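Local coordinates for protein restriction endonuclease S subunits (Thermoanaerobacter tengcongensis, PDB 3OKG) that probably binds DNA as the specificity subunit of a type I restriction-modification methyltransferase, which is built from M and S polypeptides, at residues 249-255 and 274-279; 288-294 and 311-317. All blocks are in the same frame, centred on the assembly; numbering follows the deposited sequence.

Overall arrangement
From the N terminus, the chain first builds one DNA specificity domain and the long helix 174-216, then enters a second such domain that holds both contacts. Contact 1 closes first, pairing strand 250-251 with strand 276-277 around an 18-residue loop that carries strand 257-260. Contact 2 follows in series, neither nesting with contact 1 nor crossing it, and pairs strands 289-292 and 313-318. Its 16-residue loop includes strand 307-309, which returns to pair with strand 257-260 and so joins the two sheets. The contact centres lie 20 Å apart, with nearest atoms about 8 Å apart: contact 1 at the surface, contact 2 buried.

Contact 1. Residues 249-255 and 274-279; sequences TYNFEGN and RIWCSA
Gly254 rests over one face of the Trp276 indole, in a CH-pi contact that puts its CA 3.6 Å from the centroid of the five-membered ring and 16° off the ring normal. This is the outer edge of a mixed five-stranded sheet in the second DNA specificity domain, where strand 250-251 pairs antiparallel with strand 276-277. Gly254 has a positive phi of 67°, which favours glycine, and the turn it forms lies on the indole. With a serine in place of Trp276, that turn would probably lose the flat surface beneath it and be able to shift toward the gap. Phe252 reaches the residues just ahead of Trp276, Arg274 and Ile275. Its ring edge faces a carbonyl, with CE1 3.0 Å from Arg274 O, while one face takes Ile275 CG1, 3.8 Å from Phe252 CZ. Because CG1 of Ile275 lies anti to the backbone N (chi1 -167°), the branch runs on past Phe252 until CD1 meets Tyr250 CB at 3.5 Å. In the backbone between the two segments, Asn251 and Trp276 form a hydrogen-bonded pair: Asn251 N to Trp276 O spans 3.1 Å, and Trp276 N to Asn251 O 2.9 Å. The adjacent pair, Tyr250 with Cys277, is non-hydrogen-bonded and puts its side chains on the opposite face from Trp276. Further out, Tyr250 meets the ring of Phe259, Trp276 packs on Pro258, and Cys277 is backbone-bonded to Leu257, so strand 257-260 continues the sheet on the far side of strand 276-277. Thr249 OG1 is held by Pro246 O. The pairing ends at the carbonyl of Thr249, which accepts two bonds from one residue: Ser278 N at 2.7 Å from Thr249 O, and Ser278 OG at 3.1 Å from the same oxygen, in the carbonyl plane on a lone pair.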
loop_
_atom_site.group_PDB
_atom_site.type_symbol
_atom_site.label_atom_id
_atom_site.label_comp_id
_atom_site.label_asym_id
_atom_site.label_seq_id
_atom_site.Cartn_x
_atom_site.Cartn_y
_atom_site.Cartn_z
ATOM N N THR A 249 -0.124 -5.615 43.001
ATOM C CA THR A 249 -0.134 -7.065 42.825
ATOM C C THR A 249 0.322 -7.288 41.390
ATOM O O THR A 249 0.496 -8.430 40.958
ATOM C CB THR A 249 -1.491 -7.776 43.015
ATOM O OG1 THR A 249 -2.434 -7.269 42.067
ATOM C CG2 THR A 249 -2.021 -7.539 44.417
ATOM N N TYR A 250 0.515 -6.189 40.667
ATOM C CA TYR A 250 1.167 -6.209 39.354
ATOM C C TYR A 250 2.682 -6.348 39.469
ATOM O O TYR A 250 3.312 -5.725 40.330
ATOM C CB TYR A 250 0.862 -4.937 38.580
ATOM C CG TYR A 250 -0.596 -4.581 38.533
ATOM C CD1 TYR A 250 -1.542 -5.489 38.059
ATOM C CD2 TYR A 250 -1.033 -3.330 38.949
ATOM C CE1 TYR A 250 -2.892 -5.155 38.014
ATOM C CE2 TYR A 250 -2.373 -2.988 38.904
ATOM C CZ TYR A 250 -3.299 -3.901 38.436
ATOM O OH TYR A 250 -4.632 -3.552 38.399
ATOM N N ASN A 251 3.253 -7.153 38.576
ATOM C CA ASN A 251 4.688 -7.417 38.532
ATOM C C ASN A 251 5.100 -7.821 37.121
ATOM O O ASN A 251 4.246 -8.105 36.273
ATOM C CB ASN A 251 5.030 -8.566 39.466
ATOM C CG ASN A 251 4.335 -9.853 39.069
ATOM O OD1 ASN A 251 3.196 -10.109 39.478
ATOM N ND2 ASN A 251 5.013 -10.672 38.263
ATOM N N PHE A 252 6.408 -7.861 36.872
ATOM C CA PHE A 252 6.929 -8.373 35.608
ATOM C C PHE A 252 7.792 -9.587 35.853
ATOM O O PHE A 252 8.675 -9.897 35.052
ATOM C CB PHE A 252 7.735 -7.306 34.866
ATOM C CG PHE A 252 6.928 -6.098 34.502
ATOM C CD1 PHE A 252 6.276 -6.025 33.281
ATOM C CD2 PHE A 252 6.802 -5.045 35.386
ATOM C CE1 PHE A 252 5.518 -4.912 32.948
ATOM C CE2 PHE A 252 6.048 -3.927 35.061
ATOM C CZ PHE A 252 5.404 -3.859 33.838
ATOM N N GLU A 253 7.529 -10.278 36.961
ATOM C CA GLU A 253 8.340 -11.424 37.361
ATOM C C GLU A 253 7.634 -12.742 37.076
ATOM O O GLU A 253 8.046 -13.797 37.567
ATOM C CB GLU A 253 8.709 -11.344 38.850
ATOM C CG GLU A 253 8.874 -9.928 39.405
ATOM C CD GLU A 253 9.595 -8.985 38.447
ATOM O OE1 GLU A 253 9.046 -7.891 38.166
ATOM O OE2 GLU A 253 10.700 -9.336 37.970
ATOM N N GLY A 254 6.567 -12.684 36.283
ATOM C CA GLY A 254 5.798 -13.876 35.971
ATOM C C GLY A 254 5.076 -14.455 37.178
ATOM O O GLY A 254 4.835 -15.662 37.262
ATOM N N ASN A 255 4.727 -13.588 38.120
ATOM C CA ASN A 255 4.045 -14.025 39.331
ATOM C C ASN A 255 2.523 -13.934 39.193
ATOM O O ASN A 255 1.938 -12.841 39.257
ATOM C CB ASN A 255 4.532 -13.226 40.540
ATOM C CG ASN A 255 6.047 -13.255 40.687
ATOM O OD1 ASN A 255 6.683 -14.294 40.503
ATOM N ND2 ASN A 255 6.629 -12.107 41.021
ATOM N N ARG A 274 1.929 -8.403 28.946
ATOM C CA ARG A 274 2.852 -7.303 29.184
ATOM C C ARG A 274 3.151 -7.200 30.669
ATOM O O ARG A 274 4.292 -6.976 31.070
ATOM C CB ARG A 274 2.234 -5.991 28.709
ATOM C CG ARG A 274 1.906 -5.955 27.227
ATOM C CD ARG A 274 2.765 -4.944 26.517
ATOM N NE ARG A 274 2.243 -4.609 25.195
ATOM C CZ ARG A 274 2.427 -5.359 24.112
ATOM N NH1 ARG A 274 3.113 -6.489 24.205
ATOM N NH2 ARG A 274 1.924 -4.984 22.941
ATOM N N ILE A 275 2.112 -7.363 31.480
ATOM C CA ILE A 275 2.226 -7.237 32.931
ATOM C C ILE A 275 1.403 -8.334 33.611
ATOM O O ILE A 275 0.349 -8.741 33.108
ATOM C CB ILE A 275 1.763 -5.834 33.394
ATOM C CG1 ILE A 275 2.161 -5.552 34.845
ATOM C CG2 ILE A 275 0.270 -5.664 33.222
ATOM C CD1 ILE A 275 1.714 -4.177 35.302
ATOM N N TRP A 276 1.904 -8.829 34.740
ATOM C CA TRP A 276 1.251 -9.907 35.475
ATOM C C TRP A 276 0.514 -9.396 36.711
ATOM O O TRP A 276 0.739 -8.269 37.157
ATOM C CB TRP A 276 2.275 -10.935 35.923
ATOM C CG TRP A 276 2.528 -12.031 34.972
ATOM C CD1 TRP A 276 2.376 -13.369 35.210
ATOM C CD2 TRP A 276 3.005 -11.910 33.627
ATOM N NE1 TRP A 276 2.723 -14.090 34.089
ATOM C CE2 TRP A 276 3.115 -13.218 33.106
ATOM C CE3 TRP A 276 3.344 -10.825 32.811
ATOM C CZ2 TRP A 276 3.549 -13.468 31.808
ATOM C CZ3 TRP A 276 3.778 -11.076 31.525
ATOM C CH2 TRP A 276 3.878 -12.387 31.035
ATOM N N CYS A 277 -0.358 -10.238 37.263
ATOM C CA CYS A 277 -1.027 -9.946 38.534
ATOM C C CYS A 277 -0.911 -11.148 39.452
ATOM O O CYS A 277 -1.409 -12.227 39.139
ATOM C CB CYS A 277 -2.498 -9.578 38.330
ATOM S SG CYS A 277 -3.477 -9.513 39.883
ATOM N N SER A 278 -0.238 -10.962 40.586
ATOM C CA SER A 278 0.022 -12.056 41.514
ATOM C C SER A 278 -1.250 -12.483 42.273
ATOM O O SER A 278 -1.227 -13.435 43.057
ATOM C CB SER A 278 1.099 -11.631 42.519
ATOM O OG SER A 278 0.657 -10.481 43.224
ATOM N N ALA A 279 -2.354 -11.774 42.042
ATOM C CA ALA A 279 -3.602 -12.064 42.750
ATOM C C ALA A 279 -4.793 -12.170 41.802
ATOM O O ALA A 279 -5.745 -11.404 41.926
ATOM C CB ALA A 279 -3.876 -10.997 43.816
#

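Contact 2. Residues 288-294 and 311-317; sequences DVLISVR and RGLAALR
The edge of the Arg317 guanidinium meets the Asp288 carboxylate, with the two planes turned 50° apart, so the salt bridge is not a flat two-pronged pairing. Arg317 NE donates to Asp288 OD1 over 2.9 Å on the syn side. Asp288 OD2 takes only weak bonds from this arginine, from Arg317 NH2 at 2.8 Å and from Arg317 NE at 3.0 Å, and it also accepts from Arg285 N. A bend at chi3 (-65°) folds the Arg317 chain back toward the carboxylate, and NH2 makes a further weak bond to Val283 O. At the other end of the contact, Arg311 CB lies over the centre of one face of the Arg294 guanidinium, but Arg294 is poorly ordered and the pair clashes in the model, so its detail is doubtful. Between these ends runs a regular antiparallel ladder, the strand directions 152° apart. Val289 with Leu316 and Ile291 with Ala314 are the hydrogen-bonded pairs, each joined by two backbone bonds, and Leu290 with Ala315 and Ser292 with Leu313 the non-hydrogen-bonded ones. Beyond the strand's end the pairing continues through Val293 N, 2.7 Å from Gly312 O. The small Ala314 is flanked on its face by two methyl groups: Ile291 CG2 lies 3.7 Å from Ala314 CB, and Val293 CG1 is also 3.7 Å from that CB. On the other face Leu290 CD2 touches Ala315 CB at 4.0 Å. The two strands are the inner pair of a four-stranded antiparallel sheet in the second DNA specificity domain, with strand 237-241 beside 313-318 and strand 300-302 beside 289-292. Helix 324-333 covers the face of Val289 and Leu316 through Leu331, while Leu290 and Ala315 pack against Ala284 of strand 283-284.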
loop_
_atom_site.group_PDB
_atom_site.type_symbol
_atom_site.label_atom_id
_atom_site.label_comp_id
_atom_site.label_asym_id
_atom_site.label_seq_id
_atom_site.Cartn_x
_atom_site.Cartn_y
_atom_site.Cartn_z
ATOM N N ASP A 288 -11.927 -18.681 25.659
ATOM C CA ASP A 288 -12.845 -17.604 26.012
ATOM C C ASP A 288 -12.679 -16.358 25.170
ATOM O O ASP A 288 -11.564 -15.953 24.825
ATOM C CB ASP A 288 -12.672 -17.150 27.460
ATOM C CG ASP A 288 -12.711 -18.298 28.441
ATOM O OD1 ASP A 288 -13.133 -19.406 28.055
ATOM O OD2 ASP A 288 -12.299 -18.091 29.603
ATOM N N VAL A 289 -13.810 -15.744 24.856
ATOM C CA VAL A 289 -13.841 -14.517 24.098
ATOM C C VAL A 289 -13.746 -13.367 25.068
ATOM O O VAL A 289 -14.379 -13.395 26.126
ATOM C CB VAL A 289 -15.165 -14.440 23.278
ATOM C CG1 VAL A 289 -15.315 -13.076 22.610
ATOM C CG2 VAL A 289 -15.197 -15.569 22.227
ATOM N N LEU A 290 -12.936 -12.366 24.740
ATOM C CA LEU A 290 -12.811 -11.187 25.588
ATOM C C LEU A 290 -13.561 -10.063 24.912
ATOM O O LEU A 290 -13.520 -9.932 23.688
ATOM C CB LEU A 290 -11.330 -10.791 25.791
ATOM C CG LEU A 290 -10.377 -11.875 26.308
ATOM C CD1 LEU A 290 -8.930 -11.417 26.231
ATOM C CD2 LEU A 290 -10.723 -12.289 27.740
ATOM N N ILE A 291 -14.244 -9.240 25.689
ATOM C CA ILE A 291 -15.007 -8.148 25.098
ATOM C C ILE A 291 -14.836 -6.888 25.935
ATOM O O ILE A 291 -14.750 -6.967 27.154
ATOM C CB ILE A 291 -16.493 -8.520 24.956
ATOM C CG1 ILE A 291 -17.255 -7.443 24.186
ATOM C CG2 ILE A 291 -17.117 -8.788 26.322
ATOM C CD1 ILE A 291 -18.550 -7.947 23.582
ATOM N N SER A 292 -14.756 -5.735 25.275
ATOM C CA SER A 292 -14.552 -4.473 25.971
ATOM C C SER A 292 -15.876 -3.993 26.521
ATOM O O SER A 292 -16.849 -3.907 25.793
ATOM C CB SER A 292 -13.977 -3.420 25.028
ATOM O OG SER A 292 -13.953 -2.146 25.650
ATOM N N VAL A 293 -15.917 -3.683 27.812
ATOM C CA VAL A 293 -17.171 -3.252 28.429
ATOM C C VAL A 293 -17.081 -1.800 28.886
ATOM O O VAL A 293 -17.971 -1.305 29.579
ATOM C CB VAL A 293 -17.552 -4.159 29.619
ATOM C CG1 VAL A 293 -17.945 -5.541 29.120
ATOM C CG2 VAL A 293 -16.384 -4.263 30.616
ATOM N N ARG A 294 -16.018 -1.117 28.468
ATOM C CA ARG A 294 -15.716 0.223 28.965
ATOM C C ARG A 294 -15.911 1.486 28.117
ATOM O O ARG A 294 -16.932 2.164 28.226
ATOM C CB ARG A 294 -14.274 0.278 29.482
ATOM C CG ARG A 294 -14.157 0.227 30.998
ATOM C CD ARG A 294 -15.521 0.098 31.653
ATOM N NE ARG A 294 -15.525 0.622 33.016
ATOM C CZ ARG A 294 -14.533 1.327 33.548
ATOM N NH1 ARG A 294 -13.450 1.596 32.832
ATOM N NH2 ARG A 294 -14.622 1.765 34.796
ATOM N N ARG A 311 -11.405 -4.035 35.071
ATOM C CA ARG A 311 -12.590 -3.197 34.854
ATOM C C ARG A 311 -13.110 -3.148 33.426
ATOM O O ARG A 311 -14.312 -3.010 33.205
ATOM C CB ARG A 311 -12.247 -1.742 35.187
ATOM C CG ARG A 311 -12.704 -1.186 36.512
ATOM C CD ARG A 311 -12.840 0.318 36.320
ATOM N NE ARG A 311 -12.546 1.124 37.498
ATOM C CZ ARG A 311 -12.404 2.448 37.466
ATOM N NH1 ARG A 311 -12.529 3.103 36.316
ATOM N NH2 ARG A 311 -12.135 3.120 38.579
ATOM N N GLY A 312 -12.195 -3.172 32.462
ATOM C CA GLY A 312 -12.533 -2.830 31.092
ATOM C C GLY A 312 -13.049 -3.983 30.255
ATOM O O GLY A 312 -13.623 -3.766 29.176
ATOM N N LEU A 313 -12.840 -5.198 30.751
ATOM C CA LEU A 313 -13.159 -6.409 30.001
ATOM C C LEU A 313 -14.237 -7.262 30.664
ATOM O O LEU A 313 -14.419 -7.216 31.881
ATOM C CB LEU A 313 -11.906 -7.268 29.858
ATOM C CG LEU A 313 -10.763 -6.632 29.061
ATOM C CD1 LEU A 313 -9.623 -7.600 28.929
ATOM C CD2 LEU A 313 -11.278 -6.198 27.691
ATOM N N ALA A 314 -14.954 -8.028 29.846
ATOM C CA ALA A 314 -15.664 -9.212 30.314
ATOM C C ALA A 314 -15.068 -10.405 29.554
ATOM O O ALA A 314 -14.563 -10.243 28.449
ATOM C CB ALA A 314 -17.161 -9.079 30.036
ATOM N N ALA A 315 -15.087 -11.591 30.155
ATOM C CA ALA A 315 -14.739 -12.810 29.430
ATOM C C ALA A 315 -15.988 -13.690 29.254
ATOM O O ALA A 315 -16.791 -13.838 30.184
ATOM C CB ALA A 315 -13.657 -13.569 30.150
ATOM N N LEU A 316 -16.155 -14.257 28.064
ATOM C CA LEU A 316 -17.319 -15.091 27.740
ATOM C C LEU A 316 -16.838 -16.490 27.456
ATOM O O LEU A 316 -16.006 -16.713 26.559
ATOM C CB LEU A 316 -18.034 -14.544 26.504
ATOM C CG LEU A 316 -18.210 -13.028 26.537
ATOM C CD1 LEU A 316 -18.648 -12.516 25.162
ATOM C CD2 LEU A 316 -19.213 -12.650 27.599
ATOM N N ARG A 317 -17.318 -17.444 28.235
ATOM C CA ARG A 317 -16.850 -18.807 28.060
ATOM C C ARG A 317 -18.011 -19.649 27.591
ATOM O O ARG A 317 -18.926 -19.926 28.366
ATOM C CB ARG A 317 -16.283 -19.384 29.347
ATOM C CG ARG A 317 -15.648 -20.754 29.127
ATOM C CD ARG A 317 -14.927 -21.253 30.365
ATOM N NE ARG A 317 -13.774 -20.418 30.710
ATOM C CZ ARG A 317 -13.534 -19.920 31.922
ATOM N NH1 ARG A 317 -14.359 -20.177 32.932
ATOM N NH2 ARG A 317 -12.462 -19.175 32.129
#